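Local coordinates for protein formate dehydrogenase subunit beta (Desulfovibrio gigas, PDB 1H0H) that transfers electrons through three [4Fe-4S] clusters as the beta subunit of a formate dehydrogenase that reversibly oxidises formate to carbon dioxide, at residues Arg126-Ala129 and Glu130-Gln133; Asp165-Glu168 and Met169-Met172; Ser174-Leu177 and Ala178-Ala182. All coordinates share one frame; numbering follows the deposited sequence. Where two conformers were deposited one is given.

Interaction 1: residues Arg126-Ala129 and Glu130-Gln133; sequences RKVA and ESNQ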
ATOM      1  N   ARG B 126     -14.616  34.459  10.827  1.00 16.62           N
ATOM      2  CA  ARG B 126     -14.839  34.755   9.401  1.00 16.09           C
ATOM      3  C   ARG B 126     -16.314  34.946   9.062  1.00 15.83           C
ATOM      4  O   ARG B 126     -17.173  34.293   9.622  1.00 16.37           O
ATOM      5  CB  ARG B 126     -14.222  33.651   8.530  1.00 15.71           C
ATOM      6  CG  ARG B 126     -12.717  33.595   8.607  1.00 16.23           C
ATOM      7  CD  ARG B 126     -12.037  34.735   7.903  1.00 17.59           C
ATOM      8  NE  ARG B 126     -10.582  34.660   7.937  1.00 18.82           N
ATOM      9  CZ  ARG B 126      -9.832  35.216   8.879  1.00 18.32           C
ATOM     10  NH1 ARG B 126     -10.384  35.865   9.902  1.00 16.91           N
ATOM     11  NH2 ARG B 126      -8.526  35.093   8.808  1.00 19.14           N
ATOM     12  N   LYS B 127     -16.584  35.866   8.146  1.00 16.11           N
ATOM     13  CA  LYS B 127     -17.932  36.207   7.744  1.00 15.94           C
ATOM     14  C   LYS B 127     -18.323  35.503   6.449  1.00 17.28           C
ATOM     15  O   LYS B 127     -17.534  35.433   5.517  1.00 14.67           O
ATOM     16  CB  LYS B 127     -17.998  37.713   7.478  1.00 15.47           C
ATOM     17  CG  LYS B 127     -19.406  38.266   7.319  1.00 13.47           C
ATOM     18  CD  LYS B 127     -19.377  39.754   6.843  1.00 14.13           C
ATOM     19  CE  LYS B 127     -19.031  39.880   5.347  1.00 14.23           C
ATOM     20  NZ  LYS B 127     -20.172  39.608   4.414  1.00 14.11           N
ATOM     21  N   VAL B 128     -19.566  35.030   6.379  1.00 17.69           N
ATOM     22  CA  VAL B 128     -20.081  34.444   5.144  1.00 17.02           C
ATOM     23  C   VAL B 128     -20.301  35.607   4.152  1.00 17.26           C
ATOM     24  O   VAL B 128     -20.568  36.743   4.557  1.00 16.96           O
ATOM     25  CB  VAL B 128     -21.418  33.733   5.397  1.00 17.33           C
ATOM     26  CG1 VAL B 128     -22.517  34.767   5.637  1.00 16.79           C
ATOM     27  CG2 VAL B 128     -21.773  32.792   4.241  1.00 17.16           C
ATOM     28  N   ALA B 129     -20.206  35.338   2.861  1.00 17.10           N
ATOM     29  CA  ALA B 129     -20.321  36.419   1.884  1.00 18.75           C
ATOM     30  C   ALA B 129     -21.620  37.210   1.937  1.00 19.71           C
ATOM     31  O   ALA B 129     -21.620  38.447   1.908  1.00 20.45           O
ATOM     32  CB  ALA B 129     -20.120  35.869   0.460  1.00 20.46           C
ATOM     33  N   GLU B 130     -22.736  36.503   2.009  1.00 20.12           N
ATOM     34  CA  GLU B 130     -24.016  37.154   1.786  1.00 20.45           C
ATOM     35  C   GLU B 130     -24.628  37.962   2.956  1.00 20.13           C
ATOM     36  O   GLU B 130     -25.660  38.605   2.780  1.00 19.32           O
ATOM     37  CB  GLU B 130     -25.004  36.110   1.250  0.50 21.04           C
ATOM     38  CG  GLU B 130     -24.552  35.436  -0.051  0.50 21.70           C
ATOM     39  CD  GLU B 130     -23.516  34.323   0.131  0.50 21.54           C
ATOM     40  OE1 GLU B 130     -22.999  34.134   1.255  0.50 21.38           O
ATOM     41  OE2 GLU B 130     -23.212  33.630  -0.865  0.50 21.43           O
ATOM     42  N   SER B 131     -23.986  37.960   4.123  1.00 17.89           N
ATOM     43  CA  SER B 131     -24.527  38.658   5.283  1.00 16.82           C
ATOM     44  C   SER B 131     -23.423  38.876   6.297  1.00 16.57           C
ATOM     45  O   SER B 131     -22.247  38.618   6.004  1.00 15.80           O
ATOM     46  CB  SER B 131     -25.645  37.840   5.931  1.00 16.93           C
ATOM     47  OG  SER B 131     -25.124  36.795   6.729  1.00 16.34           O
ATOM     48  N   ASN B 132     -23.796  39.369   7.475  1.00 14.78           N
ATOM     49  CA  ASN B 132     -22.828  39.603   8.537  1.00 16.76           C
ATOM     50  C   ASN B 132     -22.606  38.392   9.421  1.00 16.28           C
ATOM     51  O   ASN B 132     -21.876  38.476  10.403  1.00 16.87           O
ATOM     52  CB  ASN B 132     -23.242  40.775   9.416  1.00 17.64           C
ATOM     53  CG  ASN B 132     -23.019  42.096   8.754  1.00 18.57           C
ATOM     54  OD1 ASN B 132     -22.572  42.155   7.617  1.00 17.99           O
ATOM     55  ND2 ASN B 132     -23.356  43.185   9.459  1.00 19.61           N
ATOM     56  N   GLN B 133     -23.245  37.276   9.091  1.00 14.12           N
ATOM     57  CA  GLN B 133     -23.066  36.089   9.904  1.00 15.45           C
ATOM     58  C   GLN B 133     -21.628  35.635   9.914  1.00 14.74           C
ATOM     59  O   GLN B 133     -20.994  35.570   8.858  1.00 15.31           O
ATOM     60  CB  GLN B 133     -23.934  34.935   9.414  1.00 16.69           C
ATOM     61  CG  GLN B 133     -24.080  33.854  10.453  1.00 17.06           C
ATOM     62  CD  GLN B 133     -25.146  32.839  10.081  1.00 18.69           C
ATOM     63  OE1 GLN B 133     -26.140  33.189   9.425  1.00 19.43           O
ATOM     64  NE2 GLN B 133     -24.966  31.601  10.515  1.00 16.88           N
TER
HETATM   65  O   HOH W   1     -21.747  41.834   5.088  1.00 28.33           O
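Lys127 curls its side chain over the turn that follows and sets its ammonium group on two of the turn's carbonyls. NZ donates to Ser131 O at 2.8 Å, arriving well above that carbonyl's plane (38° out of it), and to Val128 O at 2.9 Å, only moderately tilted. These two oxygens lie 2.9 Å apart with no hydrogen between them, so the ammonium probably offsets the repulsion of two acceptors. The bends at chi3 and chi4 (76° and 79°) bring NZ there, while CG and CD pass along Ser131 O. Nearer the strands, Val128 N donates to Gln133 O at 2.9 Å, and CA of Lys127 gives the same oxygen a CH...O contact. The whole is a beta hairpin joining strands 126-127 and 134-135, its end formed by a type I turn from Val128 to Ser131. An ST turn follows, in which Gln133 N donates to Ser131 OG at 3.1 Å. Val128 CG1 lies beside that hydroxyl oxygen. The outer side is looser: a water accepts from Lys127 NZ and donates to Asn132 OD1, spanning side chains that barely touch directly, while Asn132 ND2 bonds to Leu110 O. Ala129 and Glu130 at the turn's tip are exposed.

Interaction 2: residues Asp165-Glu168 and Met169-Met172; sequences DLSE and MEAM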
ATOM      1  N   ASP B 165      -9.633  18.682  30.650  0.50 17.43           N
ATOM      2  CA  ASP B 165      -9.833  19.805  31.555  0.50 17.85           C
ATOM      3  C   ASP B 165      -8.656  20.739  31.357  0.50 17.84           C
ATOM      4  O   ASP B 165      -7.536  20.298  31.098  0.50 17.78           O
ATOM      5  CB  ASP B 165      -9.936  19.329  32.990  0.50 19.46           C
ATOM      6  CG  ASP B 165     -11.170  18.506  33.215  0.50 20.61           C
ATOM      7  OD1 ASP B 165     -12.145  18.694  32.456  0.50 21.35           O
ATOM      8  OD2 ASP B 165     -11.260  17.642  34.106  0.50 22.13           O
ATOM      9  N   LEU B 166      -8.922  22.029  31.452  0.50 17.67           N
ATOM     10  CA  LEU B 166      -7.899  23.040  31.231  1.00 17.38           C
ATOM     11  C   LEU B 166      -6.617  22.842  32.027  1.00 17.50           C
ATOM     12  O   LEU B 166      -5.523  22.894  31.470  1.00 16.95           O
ATOM     13  CB  LEU B 166      -8.455  24.440  31.518  1.00 17.84           C
ATOM     14  CG  LEU B 166      -7.487  25.567  31.160  1.00 17.00           C
ATOM     15  CD1 LEU B 166      -7.111  25.500  29.663  1.00 17.56           C
ATOM     16  CD2 LEU B 166      -8.090  26.928  31.503  1.00 18.64           C
ATOM     17  N   SER B 167      -6.753  22.644  33.327  1.00 17.66           N
ATOM     18  CA  SER B 167      -5.602  22.415  34.195  1.00 19.63           C
ATOM     19  C   SER B 167      -4.707  21.283  33.676  1.00 19.43           C
ATOM     20  O   SER B 167      -3.490  21.428  33.617  1.00 18.61           O
ATOM     21  CB  SER B 167      -6.065  22.086  35.613  1.00 20.32           C
ATOM     22  OG  SER B 167      -6.664  23.209  36.237  1.00 23.27           O
ATOM     23  N   GLU B 168      -5.313  20.155  33.308  1.00 20.23           N
ATOM     24  CA  GLU B 168      -4.556  18.991  32.824  1.00 19.47           C
ATOM     25  C   GLU B 168      -3.798  19.316  31.551  1.00 18.76           C
ATOM     26  O   GLU B 168      -2.652  18.893  31.376  1.00 17.47           O
ATOM     27  CB  GLU B 168      -5.488  17.810  32.562  1.00 22.01           C
ATOM     28  CG  GLU B 168      -5.883  17.083  33.831  1.00 26.31           C
ATOM     29  CD  GLU B 168      -7.147  16.251  33.683  1.00 29.07           C
ATOM     30  OE1 GLU B 168      -7.446  15.807  32.528  1.00 29.73           O
ATOM     31  OE2 GLU B 168      -7.839  16.066  34.730  1.00 29.46           O
ATOM     32  N   MET B 169      -4.449  20.077  30.676  1.00 16.55           N
ATOM     33  CA  MET B 169      -3.852  20.495  29.407  1.00 17.12           C
ATOM     34  C   MET B 169      -2.721  21.511  29.630  1.00 17.46           C
ATOM     35  O   MET B 169      -1.668  21.452  28.972  1.00 17.00           O
ATOM     36  CB  MET B 169      -4.926  21.065  28.505  1.00 17.19           C
ATOM     37  CG  MET B 169      -5.907  20.016  27.983  1.00 18.82           C
ATOM     38  SD  MET B 169      -5.116  18.619  27.080  1.00 18.35           S
ATOM     39  CE  MET B 169      -5.221  17.353  28.342  1.00 18.61           C
ATOM     40  N   GLU B 170      -2.936  22.427  30.575  1.00 17.01           N
ATOM     41  CA  GLU B 170      -1.894  23.375  30.965  1.00 17.92           C
ATOM     42  C   GLU B 170      -0.656  22.639  31.484  1.00 18.03           C
ATOM     43  O   GLU B 170       0.479  22.955  31.097  1.00 17.01           O
ATOM     44  CB  GLU B 170      -2.428  24.342  32.019  1.00 18.48           C
ATOM     45  CG  GLU B 170      -3.427  25.341  31.449  1.00 19.00           C
ATOM     46  CD  GLU B 170      -4.121  26.157  32.525  1.00 19.81           C
ATOM     47  OE1 GLU B 170      -4.191  25.693  33.678  1.00 18.49           O
ATOM     48  OE2 GLU B 170      -4.607  27.263  32.199  1.00 20.58           O
ATOM     49  N   ALA B 171      -0.883  21.634  32.325  1.00 17.61           N
ATOM     50  CA  ALA B 171       0.200  20.842  32.899  1.00 18.03           C
ATOM     51  C   ALA B 171       0.917  20.020  31.821  1.00 18.91           C
ATOM     52  O   ALA B 171       2.156  19.902  31.816  1.00 17.81           O
ATOM     53  CB  ALA B 171      -0.328  19.928  33.997  1.00 18.79           C
ATOM     54  N   MET B 172       0.129  19.434  30.924  1.00 18.59           N
ATOM     55  CA  MET B 172       0.682  18.663  29.824  1.00 18.89           C
ATOM     56  C   MET B 172       1.580  19.545  28.958  1.00 18.55           C
ATOM     57  O   MET B 172       2.709  19.176  28.627  1.00 19.83           O
ATOM     58  CB  MET B 172      -0.453  18.085  28.974  1.00 19.19           C
ATOM     59  CG  MET B 172       0.012  17.047  27.964  1.00 19.63           C
ATOM     60  SD  MET B 172      -1.345  16.471  26.914  1.00 22.12           S
ATOM     61  CE  MET B 172      -2.091  15.321  27.933  1.00 22.10           C
TER
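Leu166, in one of its two conformers, lays its CG over one face of the carboxylate of Glu170, one helical turn on. Glu170 CB starts 3.5 Å from both Leu166 O and Ser167 O, over the carbonyls of the preceding turn. CG comes closer to Leu166 O, at 3.2 Å. CD then passes Leu166 CG at 3.7 Å, and the carboxylate divides its contacts: OE2 rests against CG and CD2 of that leucine conformer, whereas OE1 turns to Ser167 CA at 3.6 Å. With CG anti to the carbonyl carbon (chi1 -71°) and the chain extended beyond it, the Glu170 side chain runs back toward the start of the helix, where the helix dipole would probably steady its negative charge.

These residues open helix 166-180 and make its first two turns, with Asp165 at the N-cap position. Asp165 also has two conformers; in the one described its side chain makes no capping bond, and OD1 is instead in a salt bridge with Lys2. Regular i to i+4 bonding begins at once: Met169 N donates to Asp165 O, Glu170 N to Leu166 O at 2.8 Å, Ala171 N to Ser167 O and Met172 N to Glu168 O.

Met169 is buried, its CG lying 3.5 Å from Asp165 O before the chain bends at chi2 and chi3. Both it and Met172 pack on Phe5 of strand 2-7 and Asn162 of strand 161-163, while Ser167, Glu168 and Ala171 are exposed.

Interaction 3: residues Ser174-Leu177 and Ala178-Ala182; sequences SARL and AEIKA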
ATOM      1  N   SER B 174       3.154  22.348  29.678  1.00 17.33           N
ATOM      2  CA  SER B 174       4.371  22.703  30.409  1.00 18.62           C
ATOM      3  C   SER B 174       5.388  21.582  30.485  1.00 17.38           C
ATOM      4  O   SER B 174       6.582  21.801  30.323  1.00 17.33           O
ATOM      5  CB  SER B 174       4.025  23.121  31.831  1.00 20.04           C
ATOM      6  OG  SER B 174       3.646  24.484  31.842  1.00 25.19           O
ATOM      7  N   ALA B 175       4.912  20.390  30.786  1.00 16.65           N
ATOM      8  CA  ALA B 175       5.777  19.233  30.839  1.00 17.43           C
ATOM      9  C   ALA B 175       6.405  18.953  29.468  1.00 16.58           C
ATOM     10  O   ALA B 175       7.590  18.624  29.377  1.00 17.17           O
ATOM     11  CB  ALA B 175       4.994  18.005  31.339  1.00 17.82           C
ATOM     12  N   ARG B 176       5.627  19.097  28.402  1.00 16.12           N
ATOM     13  CA  ARG B 176       6.151  18.772  27.081  1.00 17.03           C
ATOM     14  C   ARG B 176       7.187  19.802  26.660  1.00 18.12           C
ATOM     15  O   ARG B 176       8.217  19.449  26.072  1.00 17.13           O
ATOM     16  CB  ARG B 176       5.049  18.692  26.034  1.00 16.32           C
ATOM     17  CG  ARG B 176       5.604  18.459  24.618  1.00 17.32           C
ATOM     18  CD  ARG B 176       6.363  17.154  24.449  1.00 17.80           C
ATOM     19  NE  ARG B 176       6.705  16.971  23.035  1.00 20.68           N
ATOM     20  CZ  ARG B 176       7.645  16.157  22.575  1.00 21.15           C
ATOM     21  NH1 ARG B 176       8.378  15.411  23.408  1.00 21.59           N
ATOM     22  NH2 ARG B 176       7.858  16.088  21.260  1.00 22.42           N
ATOM     23  N   LEU B 177       6.913  21.070  26.972  1.00 17.21           N
ATOM     24  CA  LEU B 177       7.884  22.126  26.721  1.00 18.13           C
ATOM     25  C   LEU B 177       9.190  21.831  27.455  1.00 18.63           C
ATOM     26  O   LEU B 177      10.272  22.029  26.909  1.00 19.03           O
ATOM     27  CB  LEU B 177       7.371  23.488  27.193  1.00 18.11           C
ATOM     28  CG  LEU B 177       8.433  24.584  27.082  1.00 17.83           C
ATOM     29  CD1 LEU B 177       8.916  24.700  25.640  1.00 18.51           C
ATOM     30  CD2 LEU B 177       7.917  25.922  27.584  1.00 18.13           C
ATOM     31  N   ALA B 178       9.093  21.386  28.706  1.00 19.16           N
ATOM     32  CA  ALA B 178      10.289  21.096  29.479  1.00 20.38           C
ATOM     33  C   ALA B 178      11.132  20.007  28.825  1.00 21.52           C
ATOM     34  O   ALA B 178      12.362  20.059  28.867  1.00 21.56           O
ATOM     35  CB  ALA B 178       9.928  20.703  30.923  1.00 21.04           C
ATOM     36  N   GLU B 179      10.459  19.030  28.231  1.00 22.02           N
ATOM     37  CA  GLU B 179      11.103  17.875  27.602  1.00 23.73           C
ATOM     38  C   GLU B 179      11.917  18.211  26.349  0.50 23.91           C
ATOM     39  O   GLU B 179      12.811  17.453  25.963  0.50 23.96           O
ATOM     40  CB  GLU B 179      10.031  16.846  27.248  0.50 23.35           C
ATOM     41  CG  GLU B 179      10.559  15.529  26.721  0.50 24.33           C
ATOM     42  CD  GLU B 179       9.442  14.628  26.242  0.50 24.89           C
ATOM     43  OE1 GLU B 179       8.308  15.134  26.054  0.50 24.56           O
ATOM     44  OE2 GLU B 179       9.693  13.417  26.053  0.50 25.71           O
ATOM     45  N   ILE B 180      11.608  19.334  25.703  0.50 23.77           N
ATOM     46  CA  ILE B 180      12.328  19.726  24.495  1.00 23.57           C
ATOM     47  C   ILE B 180      13.092  21.045  24.608  1.00 24.23           C
ATOM     48  O   ILE B 180      13.836  21.401  23.690  1.00 24.08           O
ATOM     49  CB  ILE B 180      11.363  19.790  23.298  1.00 23.37           C
ATOM     50  CG1 ILE B 180      10.496  21.039  23.367  1.00 21.97           C
ATOM     51  CG2 ILE B 180      10.472  18.546  23.246  1.00 23.33           C
ATOM     52  CD1 ILE B 180       9.810  21.336  22.070  1.00 21.76           C
ATOM     53  N   LYS B 181      12.908  21.780  25.700  1.00 24.04           N
ATOM     54  CA  LYS B 181      13.584  23.067  25.849  1.00 25.48           C
ATOM     55  C   LYS B 181      15.099  23.035  25.584  1.00 26.34           C
ATOM     56  O   LYS B 181      15.669  23.978  25.022  1.00 26.16           O
ATOM     57  CB  LYS B 181      13.365  23.624  27.261  1.00 26.14           C
ATOM     58  CG  LYS B 181      12.174  24.546  27.416  1.00 26.03           C
ATOM     59  CD  LYS B 181      12.505  25.977  26.998  1.00 26.03           C
ATOM     60  CE  LYS B 181      12.818  26.062  25.512  1.00 25.94           C
ATOM     61  NZ  LYS B 181      12.856  27.470  25.065  1.00 27.40           N
ATOM     62  N   ALA B 182      15.750  21.972  26.034  1.00 27.69           N
ATOM     63  CA  ALA B 182      17.194  21.847  25.885  1.00 28.51           C
ATOM     64  C   ALA B 182      17.597  21.793  24.415  1.00 29.44           C
ATOM     65  O   ALA B 182      18.418  22.602  23.968  1.00 29.93           O
ATOM     66  CB  ALA B 182      17.695  20.609  26.620  1.00 29.30           C
TER
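Arg176 lays the centre of one guanidinium face over Ile180 CG2, 3.7 Å from the plane, and uses the edge of the same group for Glu179. Both partners have a second conformer, so the face contact and the bridge belong to the copy described. In it Arg176 NH1 donates to Glu179 OE1 at 2.7 Å in a salt bridge with an N-H...O angle of 161°. The oxygen lies in the guanidinium plane but is itself approached from above the carboxylate, the two planes standing 76° apart. A bend at chi2 (62°) turns the arginine chain along the helix toward its C-terminal end, and CD passes 3.2 Å from Glu179 OE1 on the way.

On another side of the helix Leu177 and Lys181 run side by side, pointing the same way, with CD1 of Leu177 at 3.7 Å from Lys181 CG. Lys181 NZ goes on to Ala187 O.

The backbone changes character here. Ala178 N to Ser174 O is regular; Glu179 N bonds Ala175 O but also, weakly, Arg176 O. For Ile180 N the stronger bond is i to i+3, to Leu177 O at 3.2 Å, though it comes from well above the carbonyl plane; those of Ile180 N to Arg176 O and Lys181 N to Leu177 O are weak. Such tightening is common toward the C-terminal end of an alpha helix.

Arg176 NE forms a salt bridge with Asp7 of strand 2-7 and NH2 a hydrogen bond with Thr9, while Arg176, Leu177 and Ile180 pack on Leu200 of strand 197-201, seating the C-terminal part of helix 166-180 against the four-stranded sheet.

All three are surface contacts within continuous chain. Interactions 2 and 3 share helix 166-180, their centres about 15 Å apart: the first begins the helix, the second occupies its C-terminal part. Each puts one buried residue on the sheet side, Met169 on strands 2-7 and 161-163 and Ile180 on strand 197-201. Regular backbone bonding and hydrocarbon against carboxylate mark the former, a salt bridge and weakened helical bonds the latter. Interaction 1 lies on the other side of the chain's centre, about 34 and 41 Å from the others between centres; with no buried residue, its chemistry is mostly polar: a backbone bond across the hairpin, an ST turn, and a lysine on carbonyls and water.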